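Local coordinates for protein L-Ribose isomerase (Acinetobacter, PDB 4Q0S) that interconverts the aldose L-ribose with a ketose, probably L-ribulose, in a cupin-barrel active site that holds a cobalt ion, at residues Glu69-Ala73 against Ala166-Arg171; Val157-Pro162 against Tyr175-Tyr181; His221-Glu225 against Gly253-Thr257. All coordinates share one frame; numbering follows the deposited sequence.

Contact 1 (Glu69-Ala73 against Ala166-Arg171)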
ATOM      1  N   GLU A  69     -11.693 -24.458   6.920  1.00 31.90           N
ATOM      2  CA  GLU A  69     -12.193 -25.183   8.079  1.00 33.34           C
ATOM      3  C   GLU A  69     -12.008 -24.440   9.399  1.00 31.86           C
ATOM      4  O   GLU A  69     -11.052 -23.685   9.574  1.00 29.43           O
ATOM      5  CB  GLU A  69     -11.506 -26.548   8.163  1.00 35.88           C
ATOM      6  CG  GLU A  69     -11.731 -27.417   6.936  1.00 41.39           C
ATOM      7  CD  GLU A  69     -10.937 -28.703   6.988  1.00 44.51           C
ATOM      8  OE1 GLU A  69      -9.689 -28.637   7.045  1.00 48.03           O
ATOM      9  OE2 GLU A  69     -11.558 -29.783   6.975  1.00 48.52           O
ATOM     10  N   PRO A  70     -12.931 -24.651  10.351  1.00 31.12           N
ATOM     11  CA  PRO A  70     -12.861 -23.995  11.659  1.00 30.82           C
ATOM     12  C   PRO A  70     -11.846 -24.594  12.633  1.00 31.58           C
ATOM     13  O   PRO A  70     -12.063 -25.668  13.205  1.00 31.39           O
ATOM     14  CB  PRO A  70     -14.292 -24.105  12.176  1.00 32.93           C
ATOM     15  CG  PRO A  70     -14.751 -25.418  11.602  1.00 32.03           C
ATOM     16  CD  PRO A  70     -14.220 -25.350  10.181  1.00 32.04           C
ATOM     17  N   TYR A  71     -10.729 -23.892  12.806  1.00 29.08           N
ATOM     18  CA  TYR A  71      -9.686 -24.311  13.731  1.00 28.31           C
ATOM     19  C   TYR A  71      -9.186 -23.069  14.456  1.00 28.49           C
ATOM     20  O   TYR A  71      -9.406 -21.946  13.994  1.00 26.31           O
ATOM     21  CB  TYR A  71      -8.543 -25.000  12.983  1.00 30.01           C
ATOM     22  CG  TYR A  71      -8.861 -26.429  12.594  1.00 29.70           C
ATOM     23  CD1 TYR A  71      -8.772 -27.461  13.531  1.00 30.65           C
ATOM     24  CD2 TYR A  71      -9.291 -26.743  11.306  1.00 31.02           C
ATOM     25  CE1 TYR A  71      -9.108 -28.775  13.196  1.00 30.28           C
ATOM     26  CE2 TYR A  71      -9.631 -28.053  10.957  1.00 31.50           C
ATOM     27  CZ  TYR A  71      -9.537 -29.063  11.910  1.00 32.11           C
ATOM     28  OH  TYR A  71      -9.884 -30.355  11.581  1.00 31.09           O
ATOM     29  N   GLU A  72      -8.535 -23.268  15.598  1.00 27.12           N
ATOM     30  CA  GLU A  72      -8.025 -22.150  16.374  1.00 27.74           C
ATOM     31  C   GLU A  72      -6.508 -22.091  16.226  1.00 28.04           C
ATOM     32  O   GLU A  72      -5.761 -22.851  16.855  1.00 24.70           O
ATOM     33  CB  GLU A  72      -8.465 -22.292  17.842  1.00 26.66           C
ATOM     34  CG  GLU A  72      -9.984 -22.498  17.936  1.00 26.68           C
ATOM     35  CD  GLU A  72     -10.540 -22.557  19.352  1.00 26.71           C
ATOM     36  OE1 GLU A  72      -9.803 -22.923  20.291  1.00 25.79           O
ATOM     37  OE2 GLU A  72     -11.739 -22.248  19.514  1.00 26.67           O
ATOM     38  N   ALA A  73      -6.077 -21.179  15.359  1.00 25.71           N
ATOM     39  CA  ALA A  73      -4.671 -20.977  15.049  1.00 26.75           C
ATOM     40  C   ALA A  73      -4.528 -19.616  14.371  1.00 26.96           C
ATOM     41  O   ALA A  73      -5.445 -19.149  13.687  1.00 27.16           O
ATOM     42  CB  ALA A  73      -4.180 -22.078  14.126  1.00 23.20           C
ATOM     43  N   ALA A 166     -19.499 -21.531  11.806  1.00 33.98           N
ATOM     44  CA  ALA A 166     -18.900 -22.828  12.104  1.00 33.84           C
ATOM     45  C   ALA A 166     -17.796 -22.672  13.141  1.00 33.52           C
ATOM     46  O   ALA A 166     -16.823 -21.951  12.921  1.00 35.25           O
ATOM     47  CB  ALA A 166     -18.335 -23.457  10.830  1.00 31.90           C
ATOM     48  N   LEU A 167     -17.955 -23.349  14.270  1.00 33.72           N
ATOM     49  CA  LEU A 167     -16.982 -23.294  15.349  1.00 31.99           C
ATOM     50  C   LEU A 167     -16.122 -24.557  15.342  1.00 33.09           C
ATOM     51  O   LEU A 167     -16.527 -25.593  14.816  1.00 33.35           O
ATOM     52  CB  LEU A 167     -17.708 -23.158  16.691  1.00 32.23           C
ATOM     53  CG  LEU A 167     -18.534 -21.884  16.896  1.00 31.95           C
ATOM     54  CD1 LEU A 167     -19.264 -21.948  18.235  1.00 29.04           C
ATOM     55  CD2 LEU A 167     -17.615 -20.670  16.853  1.00 29.00           C
ATOM     56  N   PRO A 168     -14.917 -24.485  15.924  1.00 33.42           N
ATOM     57  CA  PRO A 168     -14.040 -25.661  15.952  1.00 33.49           C
ATOM     58  C   PRO A 168     -14.691 -26.835  16.690  1.00 35.45           C
ATOM     59  O   PRO A 168     -15.357 -26.647  17.714  1.00 32.18           O
ATOM     60  CB  PRO A 168     -12.791 -25.149  16.675  1.00 33.27           C
ATOM     61  CG  PRO A 168     -12.804 -23.664  16.389  1.00 31.61           C
ATOM     62  CD  PRO A 168     -14.260 -23.317  16.536  1.00 31.89           C
ATOM     63  N   LYS A 169     -14.491 -28.041  16.166  1.00 36.35           N
ATOM     64  CA  LYS A 169     -15.049 -29.238  16.783  1.00 38.13           C
ATOM     65  C   LYS A 169     -14.453 -29.427  18.168  1.00 36.62           C
ATOM     66  O   LYS A 169     -13.232 -29.448  18.330  1.00 35.94           O
ATOM     67  CB  LYS A 169     -14.749 -30.474  15.931  1.00 41.39           C
ATOM     68  CG  LYS A 169     -15.304 -30.422  14.518  1.00 45.72           C
ATOM     69  CD  LYS A 169     -16.821 -30.312  14.511  1.00 50.52           C
ATOM     70  CE  LYS A 169     -17.363 -30.412  13.095  1.00 52.08           C
ATOM     71  NZ  LYS A 169     -16.686 -29.442  12.185  1.00 54.29           N
ATOM     72  N   GLY A 170     -15.318 -29.567  19.164  1.00 36.70           N
ATOM     73  CA  GLY A 170     -14.849 -29.758  20.524  1.00 35.57           C
ATOM     74  C   GLY A 170     -14.497 -28.466  21.234  1.00 36.68           C
ATOM     75  O   GLY A 170     -13.969 -28.491  22.343  1.00 37.90           O
ATOM     76  N   ARG A 171     -14.786 -27.334  20.599  1.00 35.95           N
ATOM     77  CA  ARG A 171     -14.492 -26.026  21.185  1.00 37.02           C
ATOM     78  C   ARG A 171     -15.747 -25.154  21.175  1.00 37.25           C
ATOM     79  O   ARG A 171     -15.731 -24.026  21.668  1.00 37.75           O
ATOM     80  CB  ARG A 171     -13.393 -25.315  20.375  1.00 37.16           C
ATOM     81  CG  ARG A 171     -12.060 -26.049  20.288  1.00 36.41           C
ATOM     82  CD  ARG A 171     -11.320 -26.025  21.613  1.00 35.35           C
ATOM     83  NE  ARG A 171     -10.072 -26.779  21.554  1.00 37.90           N
ATOM     84  CZ  ARG A 171      -8.882 -26.259  21.274  1.00 40.12           C
ATOM     85  NH1 ARG A 171      -8.758 -24.964  21.025  1.00 40.64           N
ATOM     86  NH2 ARG A 171      -7.807 -27.034  21.252  1.00 39.48           N
TER
HETATM   87  O   HOH W   1     -12.594 -28.256  13.896  1.00 34.93           O
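Pro70 lays its ring against the backbone of Ala166 and Leu167, with CB 3.4 Å from Ala166 O and CG 3.7 Å from Leu167 O. Proline suits this place because a short, stiff ring can pack closely on peptide groups. Its own carbonyl joins the two loops in two ways. Pro168 CA makes a CA-H...O contact of 3.4 Å with Pro70 O, and a water donates to Pro70 O (2.7 Å) while accepting from Lys169 N (3.0 Å).

Further along, Glu72 runs across the Pro168 ring at about a right angle, Glu72 CG touching Pro168 CG at 3.4 Å. Beyond CG the glutamate is stretched out (chi2 -176°), which carries its carboxylate past the proline to Arg171. Arg171 is bent at chi2 (-72°), and its aliphatic part passes beside the carboxylate before the guanidinium meets it. Glu72 OE1 lies at the guanidinium edge, near its plane, in a salt bridge with Arg171 NH1; the modelled separation is too short to be taken literally. The two planar groups stand 69° apart, so this is no side-by-side pairing: one oxygen faces one nitrogen. Arg171 NH2 has a second carboxylate in Asp56 and also binds Phe53 O, which helps to fix the guanidinium.

Arg171 N bonds to Pro168 O at 3.0 Å, closing a type II beta turn with Gly170 at its positive-phi position. Two proline-bearing loops thus meet, the second closing in the turn, and the loop that leads into strand 73-82 of the cupin barrel packs with it against Phe113 of strand 113-118.

Contact 2 (Val157-Pro162 against Tyr175-Tyr181)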
ATOM      1  N   VAL A 157     -22.946  -3.048  23.398  1.00 29.46           N
ATOM      2  CA  VAL A 157     -23.686  -4.300  23.306  1.00 30.22           C
ATOM      3  C   VAL A 157     -23.482  -5.030  21.978  1.00 30.20           C
ATOM      4  O   VAL A 157     -23.493  -6.260  21.928  1.00 29.63           O
ATOM      5  CB  VAL A 157     -25.188  -4.051  23.545  1.00 30.79           C
ATOM      6  CG1 VAL A 157     -25.995  -5.289  23.223  1.00 33.26           C
ATOM      7  CG2 VAL A 157     -25.399  -3.661  24.994  1.00 31.53           C
ATOM      8  N   GLY A 158     -23.286  -4.277  20.904  1.00 31.10           N
ATOM      9  CA  GLY A 158     -23.069  -4.914  19.619  1.00 30.94           C
ATOM     10  C   GLY A 158     -24.318  -5.569  19.067  1.00 30.49           C
ATOM     11  O   GLY A 158     -25.431  -5.202  19.428  1.00 31.22           O
ATOM     12  N   SER A 159     -24.135  -6.549  18.192  1.00 29.23           N
ATOM     13  CA  SER A 159     -25.256  -7.247  17.581  1.00 29.16           C
ATOM     14  C   SER A 159     -25.213  -8.743  17.868  1.00 28.31           C
ATOM     15  O   SER A 159     -24.216  -9.271  18.363  1.00 26.78           O
ATOM     16  CB  SER A 159     -25.228  -7.050  16.063  1.00 28.80           C
ATOM     17  OG  SER A 159     -25.080  -5.687  15.720  1.00 30.44           O
ATOM     18  N   PRO A 160     -26.316  -9.444  17.580  1.00 29.12           N
ATOM     19  CA  PRO A 160     -26.296 -10.884  17.826  1.00 29.44           C
ATOM     20  C   PRO A 160     -25.430 -11.506  16.739  1.00 29.81           C
ATOM     21  O   PRO A 160     -25.095 -10.849  15.746  1.00 30.27           O
ATOM     22  CB  PRO A 160     -27.763 -11.281  17.682  1.00 28.16           C
ATOM     23  CG  PRO A 160     -28.289 -10.281  16.697  1.00 30.36           C
ATOM     24  CD  PRO A 160     -27.661  -8.993  17.175  1.00 28.18           C
ATOM     25  N   TRP A 161     -25.064 -12.764  16.927  1.00 28.85           N
ATOM     26  CA  TRP A 161     -24.254 -13.461  15.950  1.00 29.08           C
ATOM     27  C   TRP A 161     -25.041 -13.663  14.670  1.00 31.15           C
ATOM     28  O   TRP A 161     -26.263 -13.818  14.699  1.00 30.73           O
ATOM     29  CB  TRP A 161     -23.886 -14.848  16.454  1.00 29.61           C
ATOM     30  CG  TRP A 161     -22.796 -14.934  17.447  1.00 28.50           C
ATOM     31  CD1 TRP A 161     -22.526 -14.066  18.462  1.00 28.80           C
ATOM     32  CD2 TRP A 161     -21.884 -16.024  17.595  1.00 28.80           C
ATOM     33  NE1 TRP A 161     -21.502 -14.554  19.241  1.00 28.92           N
ATOM     34  CE2 TRP A 161     -21.090 -15.756  18.729  1.00 27.86           C
ATOM     35  CE3 TRP A 161     -21.663 -17.208  16.876  1.00 27.79           C
ATOM     36  CZ2 TRP A 161     -20.092 -16.626  19.164  1.00 29.59           C
ATOM     37  CZ3 TRP A 161     -20.672 -18.074  17.309  1.00 29.23           C
ATOM     38  CH2 TRP A 161     -19.898 -17.778  18.444  1.00 29.87           C
ATOM     39  N   PRO A 162     -24.357 -13.635  13.521  1.00 31.06           N
ATOM     40  CA  PRO A 162     -25.101 -13.862  12.285  1.00 33.31           C
ATOM     41  C   PRO A 162     -25.291 -15.380  12.308  1.00 34.48           C
ATOM     42  O   PRO A 162     -24.676 -16.062  13.132  1.00 34.02           O
ATOM     43  CB  PRO A 162     -24.122 -13.410  11.203  1.00 33.05           C
ATOM     44  CG  PRO A 162     -22.784 -13.742  11.807  1.00 33.25           C
ATOM     45  CD  PRO A 162     -22.959 -13.270  13.244  1.00 31.73           C
ATOM     46  N   TYR A 175     -17.434 -20.744  23.253  1.00 28.08           N
ATOM     47  CA  TYR A 175     -17.946 -19.500  22.681  1.00 29.90           C
ATOM     48  C   TYR A 175     -19.298 -19.044  23.240  1.00 31.04           C
ATOM     49  O   TYR A 175     -19.726 -17.916  22.987  1.00 29.18           O
ATOM     50  CB  TYR A 175     -18.065 -19.637  21.160  1.00 29.73           C
ATOM     51  CG  TYR A 175     -16.744 -19.802  20.436  1.00 28.34           C
ATOM     52  CD1 TYR A 175     -16.052 -21.014  20.467  1.00 27.92           C
ATOM     53  CD2 TYR A 175     -16.181 -18.736  19.730  1.00 28.71           C
ATOM     54  CE1 TYR A 175     -14.831 -21.159  19.813  1.00 29.80           C
ATOM     55  CE2 TYR A 175     -14.959 -18.868  19.073  1.00 30.36           C
ATOM     56  CZ  TYR A 175     -14.288 -20.081  19.118  1.00 31.20           C
ATOM     57  OH  TYR A 175     -13.071 -20.210  18.478  1.00 31.27           O
ATOM     58  N   GLU A 176     -19.952 -19.925  23.994  1.00 32.29           N
ATOM     59  CA  GLU A 176     -21.265 -19.665  24.585  1.00 33.21           C
ATOM     60  C   GLU A 176     -21.509 -18.266  25.135  1.00 31.43           C
ATOM     61  O   GLU A 176     -22.493 -17.623  24.784  1.00 31.87           O
ATOM     62  CB  GLU A 176     -21.543 -20.676  25.699  1.00 36.57           C
ATOM     63  CG  GLU A 176     -22.125 -21.997  25.235  1.00 43.22           C
ATOM     64  CD  GLU A 176     -23.466 -21.825  24.550  1.00 46.69           C
ATOM     65  OE1 GLU A 176     -23.484 -21.647  23.313  1.00 48.84           O
ATOM     66  OE2 GLU A 176     -24.500 -21.858  25.252  1.00 48.42           O
ATOM     67  N   LYS A 177     -20.620 -17.803  26.004  1.00 31.86           N
ATOM     68  CA  LYS A 177     -20.763 -16.489  26.628  1.00 31.89           C
ATOM     69  C   LYS A 177     -20.401 -15.281  25.764  1.00 31.33           C
ATOM     70  O   LYS A 177     -20.668 -14.139  26.151  1.00 30.80           O
ATOM     71  CB  LYS A 177     -19.935 -16.435  27.918  1.00 32.68           C
ATOM     72  CG  LYS A 177     -20.510 -17.229  29.078  1.00 36.43           C
ATOM     73  CD  LYS A 177     -19.594 -17.132  30.288  1.00 38.97           C
ATOM     74  CE  LYS A 177     -20.305 -17.515  31.578  1.00 42.15           C
ATOM     75  NZ  LYS A 177     -20.790 -18.919  31.584  1.00 46.41           N
ATOM     76  N   LEU A 178     -19.785 -15.516  24.610  1.00 29.34           N
ATOM     77  CA  LEU A 178     -19.401 -14.413  23.729  1.00 29.07           C
ATOM     78  C   LEU A 178     -20.546 -14.146  22.765  1.00 30.07           C
ATOM     79  O   LEU A 178     -20.411 -14.306  21.549  1.00 29.33           O
ATOM     80  CB  LEU A 178     -18.118 -14.765  22.962  1.00 28.52           C
ATOM     81  CG  LEU A 178     -16.862 -14.870  23.835  1.00 26.68           C
ATOM     82  CD1 LEU A 178     -17.007 -16.014  24.839  1.00 27.69           C
ATOM     83  CD2 LEU A 178     -15.639 -15.090  22.944  1.00 25.23           C
ATOM     84  N   THR A 179     -21.665 -13.704  23.331  1.00 28.79           N
ATOM     85  CA  THR A 179     -22.890 -13.445  22.585  1.00 29.68           C
ATOM     86  C   THR A 179     -22.923 -12.175  21.735  1.00 29.57           C
ATOM     87  O   THR A 179     -23.684 -12.103  20.767  1.00 30.34           O
ATOM     88  CB  THR A 179     -24.089 -13.443  23.555  1.00 30.61           C
ATOM     89  OG1 THR A 179     -23.940 -12.376  24.497  1.00 33.72           O
ATOM     90  CG2 THR A 179     -24.132 -14.753  24.326  1.00 30.95           C
ATOM     91  N   SER A 180     -22.121 -11.175  22.090  1.00 29.13           N
ATOM     92  CA  SER A 180     -22.085  -9.943  21.308  1.00 29.00           C
ATOM     93  C   SER A 180     -21.208 -10.155  20.081  1.00 28.65           C
ATOM     94  O   SER A 180     -20.208 -10.870  20.133  1.00 29.48           O
ATOM     95  CB  SER A 180     -21.550  -8.779  22.144  1.00 29.74           C
ATOM     96  OG  SER A 180     -22.552  -8.293  23.025  1.00 29.82           O
ATOM     97  N   TYR A 181     -21.585  -9.524  18.978  1.00 28.19           N
ATOM     98  CA  TYR A 181     -20.862  -9.688  17.724  1.00 27.36           C
ATOM     99  C   TYR A 181     -20.742  -8.388  16.950  1.00 27.91           C
ATOM    100  O   TYR A 181     -21.626  -7.533  17.001  1.00 28.63           O
ATOM    101  CB  TYR A 181     -21.590 -10.726  16.866  1.00 27.44           C
ATOM    102  CG  TYR A 181     -21.232 -10.724  15.395  1.00 27.96           C
ATOM    103  CD1 TYR A 181     -20.233 -11.560  14.894  1.00 26.14           C
ATOM    104  CD2 TYR A 181     -21.920  -9.906  14.495  1.00 26.36           C
ATOM    105  CE1 TYR A 181     -19.935 -11.590  13.526  1.00 26.67           C
ATOM    106  CE2 TYR A 181     -21.628  -9.926  13.134  1.00 25.35           C
ATOM    107  CZ  TYR A 181     -20.640 -10.769  12.655  1.00 24.65           C
ATOM    108  OH  TYR A 181     -20.374 -10.803  11.306  1.00 25.43           O
TER
HETATM  109  O   HOH W   2     -21.775  -4.938  16.335  1.00 45.51           O
HETATM  110  O   HOH W   3     -25.773 -13.601  19.466  1.00 36.88           O
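Trp161 and Leu178 meet through a bond lying nearly in the plane of the indole: Trp161 NE1 donates to Leu178 O at 2.6 Å, the oxygen only 11° out of the ring plane and the nitrogen in the carbonyl plane. The far edge of the same ring reaches Tyr175, whose CB is 3.8 Å from Trp161 CH2, the two side chains crossing at about a right angle. Tryptophan suits this place because it is long enough to span the turn from Tyr175 to Leu178 and offers an N-H to the carbonyl at its end. Phe136 also meets the indole. Nearer the backbone, a water accepts from Trp161 N and donates to Thr179 O.

The neighbouring Pro162 sits over a face of Tyr181. Its CD lies 3.3 Å from the ring centroid and 7° off the normal, an almost central CH-pi contact of the kind that proline's slightly polarised CD favours. With CG anti to the backbone N (chi1 162°), Tyr181 brings its phenol under that proline, and its hydroxyl is bonded to Glu134.

Backbone bonds hold the other end. Ser159 N donates to Tyr181 O at 2.9 Å, and Tyr181 N returns a weak bond to Ser159 O, making a single antiparallel hydrogen-bonded bridge. Ser180 OG donates to Val157 O in what is modelled as a very short bond, and the positive phi of Gly158 between these anchor points favours glycine. The loop thus adds one beta bridge to strand 180-185, an outermost strand of the five-stranded sheet within this cupin chain, next to the second ribitol site that Met155 and Pro156 help to form.

Contact 3 (His221-Glu225 against Gly253-Thr257). With RB0 (D-ribitol), chain C.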
ATOM      1  N   HIS A 221       1.753  -9.649  28.793  1.00 38.35           N
ATOM      2  CA  HIS A 221       2.448 -10.518  29.743  1.00 42.31           C
ATOM      3  C   HIS A 221       2.297 -11.959  29.267  1.00 46.06           C
ATOM      4  O   HIS A 221       1.261 -12.584  29.489  1.00 45.57           O
ATOM      5  CB  HIS A 221       1.834 -10.387  31.144  1.00 38.56           C
ATOM      6  CG  HIS A 221       1.865  -8.995  31.694  1.00 36.04           C
ATOM      7  ND1 HIS A 221       2.996  -8.435  32.248  1.00 35.25           N
ATOM      8  CD2 HIS A 221       0.904  -8.043  31.761  1.00 34.43           C
ATOM      9  CE1 HIS A 221       2.731  -7.199  32.632  1.00 34.79           C
ATOM     10  NE2 HIS A 221       1.467  -6.937  32.347  1.00 34.05           N
ATOM     11  N   GLU A 222       3.327 -12.487  28.615  1.00 52.76           N
ATOM     12  CA  GLU A 222       3.278 -13.854  28.109  1.00 60.37           C
ATOM     13  C   GLU A 222       4.635 -14.549  28.135  1.00 65.11           C
ATOM     14  O   GLU A 222       5.493 -14.278  27.294  1.00 65.43           O
ATOM     15  CB  GLU A 222       2.751 -13.871  26.671  1.00 61.19           C
ATOM     16  CG  GLU A 222       1.353 -13.306  26.499  1.00 64.71           C
ATOM     17  CD  GLU A 222       0.915 -13.278  25.044  1.00 67.19           C
ATOM     18  OE1 GLU A 222       1.631 -12.668  24.219  1.00 67.50           O
ATOM     19  OE2 GLU A 222      -0.146 -13.864  24.725  1.00 68.16           O
ATOM     20  N   PRO A 223       4.854 -15.443  29.113  1.00 69.90           N
ATOM     21  CA  PRO A 223       6.129 -16.167  29.208  1.00 73.64           C
ATOM     22  C   PRO A 223       6.214 -17.223  28.097  1.00 77.29           C
ATOM     23  O   PRO A 223       6.418 -18.411  28.362  1.00 77.57           O
ATOM     24  CB  PRO A 223       6.065 -16.797  30.599  1.00 72.60           C
ATOM     25  CG  PRO A 223       5.187 -15.841  31.366  1.00 71.53           C
ATOM     26  CD  PRO A 223       4.094 -15.567  30.369  1.00 70.82           C
ATOM     27  N   THR A 224       6.054 -16.773  26.853  1.00 81.10           N
ATOM     28  CA  THR A 224       6.086 -17.652  25.685  1.00 84.32           C
ATOM     29  C   THR A 224       7.459 -18.249  25.386  1.00 86.43           C
ATOM     30  O   THR A 224       8.355 -18.254  26.234  1.00 86.71           O
ATOM     31  CB  THR A 224       5.604 -16.909  24.413  1.00 84.69           C
ATOM     32  OG1 THR A 224       6.509 -15.841  24.107  1.00 84.42           O
ATOM     33  CG2 THR A 224       4.204 -16.343  24.621  1.00 84.26           C
ATOM     34  N   GLU A 225       7.604 -18.753  24.163  1.00 88.56           N
ATOM     35  CA  GLU A 225       8.842 -19.373  23.706  1.00 90.54           C
ATOM     36  C   GLU A 225       9.842 -18.318  23.234  1.00 91.15           C
ATOM     37  O   GLU A 225      11.043 -18.432  23.480  1.00 91.27           O
ATOM     38  CB  GLU A 225       8.534 -20.352  22.564  1.00 91.21           C
ATOM     39  CG  GLU A 225       9.174 -21.730  22.708  1.00 92.31           C
ATOM     40  CD  GLU A 225      10.688 -21.701  22.587  1.00 93.46           C
ATOM     41  OE1 GLU A 225      11.346 -21.042  23.420  1.00 93.70           O
ATOM     42  OE2 GLU A 225      11.221 -22.342  21.656  1.00 93.59           O
ATOM     43  N   GLY A 253      -1.051 -25.123  24.473  1.00 79.35           N
ATOM     44  CA  GLY A 253      -0.426 -24.965  23.170  1.00 79.38           C
ATOM     45  C   GLY A 253      -0.136 -23.535  22.749  1.00 79.06           C
ATOM     46  O   GLY A 253       0.564 -23.305  21.763  1.00 79.22           O
ATOM     47  N   ARG A 254      -0.666 -22.572  23.491  1.00 78.63           N
ATOM     48  CA  ARG A 254      -0.459 -21.165  23.168  1.00 78.45           C
ATOM     49  C   ARG A 254       1.015 -20.765  23.274  1.00 77.95           C
ATOM     50  O   ARG A 254       1.558 -20.121  22.377  1.00 78.32           O
ATOM     51  CB  ARG A 254      -1.301 -20.292  24.106  1.00 79.23           C
ATOM     52  CG  ARG A 254      -1.617 -18.893  23.580  1.00 80.97           C
ATOM     53  CD  ARG A 254      -0.367 -18.063  23.316  1.00 82.03           C
ATOM     54  NE  ARG A 254      -0.693 -16.720  22.844  1.00 82.78           N
ATOM     55  CZ  ARG A 254       0.209 -15.820  22.463  1.00 82.58           C
ATOM     56  NH1 ARG A 254      -0.184 -14.622  22.050  1.00 81.80           N
ATOM     57  NH2 ARG A 254       1.502 -16.118  22.492  1.00 82.47           N
ATOM     58  N   LEU A 255       1.660 -21.158  24.369  1.00 76.87           N
ATOM     59  CA  LEU A 255       3.057 -20.806  24.606  1.00 75.22           C
ATOM     60  C   LEU A 255       4.113 -21.588  23.814  1.00 73.55           C
ATOM     61  O   LEU A 255       5.311 -21.377  24.012  1.00 73.60           O
ATOM     62  CB  LEU A 255       3.367 -20.917  26.104  1.00 76.40           C
ATOM     63  CG  LEU A 255       2.503 -20.076  27.054  1.00 77.14           C
ATOM     64  CD1 LEU A 255       2.910 -20.357  28.490  1.00 77.56           C
ATOM     65  CD2 LEU A 255       2.660 -18.593  26.735  1.00 77.46           C
ATOM     66  N   GLN A 256       3.688 -22.482  22.925  1.00 70.91           N
ATOM     67  CA  GLN A 256       4.646 -23.254  22.129  1.00 68.24           C
ATOM     68  C   GLN A 256       4.020 -24.020  20.973  1.00 64.63           C
ATOM     69  O   GLN A 256       2.979 -24.661  21.127  1.00 64.77           O
ATOM     70  CB  GLN A 256       5.410 -24.250  23.005  1.00 70.81           C
ATOM     71  CG  GLN A 256       6.422 -25.075  22.213  1.00 74.54           C
ATOM     72  CD  GLN A 256       6.968 -26.261  22.986  1.00 76.70           C
ATOM     73  OE1 GLN A 256       7.613 -26.099  24.023  1.00 77.26           O
ATOM     74  NE2 GLN A 256       6.713 -27.465  22.478  1.00 77.68           N
ATOM     75  N   THR A 257       4.673 -23.960  19.817  1.00 59.37           N
ATOM     76  CA  THR A 257       4.197 -24.650  18.628  1.00 54.04           C
ATOM     77  C   THR A 257       5.095 -25.842  18.327  1.00 51.69           C
ATOM     78  O   THR A 257       6.314 -25.703  18.225  1.00 51.77           O
ATOM     79  CB  THR A 257       4.198 -23.719  17.403  1.00 54.22           C
ATOM     80  OG1 THR A 257       3.447 -22.537  17.702  1.00 53.38           O
ATOM     81  CG2 THR A 257       3.574 -24.420  16.204  1.00 51.75           C
TER
HETATM   82  C1  RB0 C 502      -3.849 -13.922  21.437  1.00 51.96           C
HETATM   83  O1  RB0 C 502      -3.147 -15.122  21.711  1.00 52.84           O
HETATM   84  C2  RB0 C 502      -2.929 -12.732  21.665  1.00 51.75           C
HETATM   85  O2  RB0 C 502      -2.714 -12.545  23.062  1.00 51.95           O
HETATM   86  C3  RB0 C 502      -3.519 -11.459  21.024  1.00 49.21           C
HETATM   87  O3  RB0 C 502      -2.553 -10.417  21.045  1.00 47.86           O
HETATM   88  C4  RB0 C 502      -4.808 -10.981  21.703  1.00 46.55           C
HETATM   89  O4  RB0 C 502      -4.889 -11.512  23.017  1.00 44.57           O
HETATM   90  C5  RB0 C 502      -6.024 -11.413  20.889  1.00 45.36           C
HETATM   91  O5  RB0 C 502      -7.208 -10.828  21.428  1.00 37.84           O
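Arg254 meets Glu222 and the bound ribitol at once, by different sides of its guanidinium. The side chain is bent at chi2 (-60°) and then runs straight out, which delivers the flat group into the pocket. Ribitol O1 lies at the edge, near the plane, and takes two bonds, from Arg254 NE (3.1 Å) and from Arg254 NH1 (3.0 Å). Such a forked grip on one hydroxyl suits arginine, which carries adjacent N-H groups on a rigid plane. Glu222 instead comes over a face. Its OE2 stands 2.8 Å from Arg254 NH1 but well out of the guanidinium plane, with the carboxylate turned 65° against it, so the pair is a salt bridge of charges alone. That leaves the edge to the sugar alcohol, while Glu222 OE2 receives a weak bond from ribitol O2 (3.3 Å) and another from Asn243 ND2. Beside this, Thr224 CG2 rests obliquely 3.4 Å from Arg254 NH2.

Leu255 follows with a branched tip turned onto the loop. Its CD2 presses on Thr224 CG2 at 3.5 Å, tighter than usual for two carbons, and its CD1 approaches Pro223 O. A threonine can serve both neighbours with its methyl, and Pro223, at the centre of an inverse gamma turn closed by Thr224 N and Glu222 O, bends the loop at this point. Leu255 O comes near Glu225 N at a poor angle for bonding.

Gln256 makes a looser surface contact, its CG 4.4 Å from Glu225 CG. Glu222 and Arg254 form part of the ribitol pocket in the cupin barrel, with the Glu222 side chain about 7 Å from the cobalt ion held by His117, His119, Glu124 and His199.

How the contacts relate
Contacts 1 and 2 are neighbours, both partly buried, and their segments alternate along the chain: the long excursion between strands 132-137 and 180-185 supplies one half of contact 1 and, with the start of strand 180-185, both halves of contact 2. They touch where Tyr175 OH probably bonds to Glu72 OE2 (2.6 Å), with Leu167 packing on both Tyr175 and Trp161. Contact 3 is a surface contact, on the opposite side of the chain's centre from contact 2, and touches neither. Contact 1 rests on proline packing and a salt bridge, contact 2 on aromatic rings and backbone bonds. In contact 3 the glutamate lies over the guanidinium face while the edge binds ribitol.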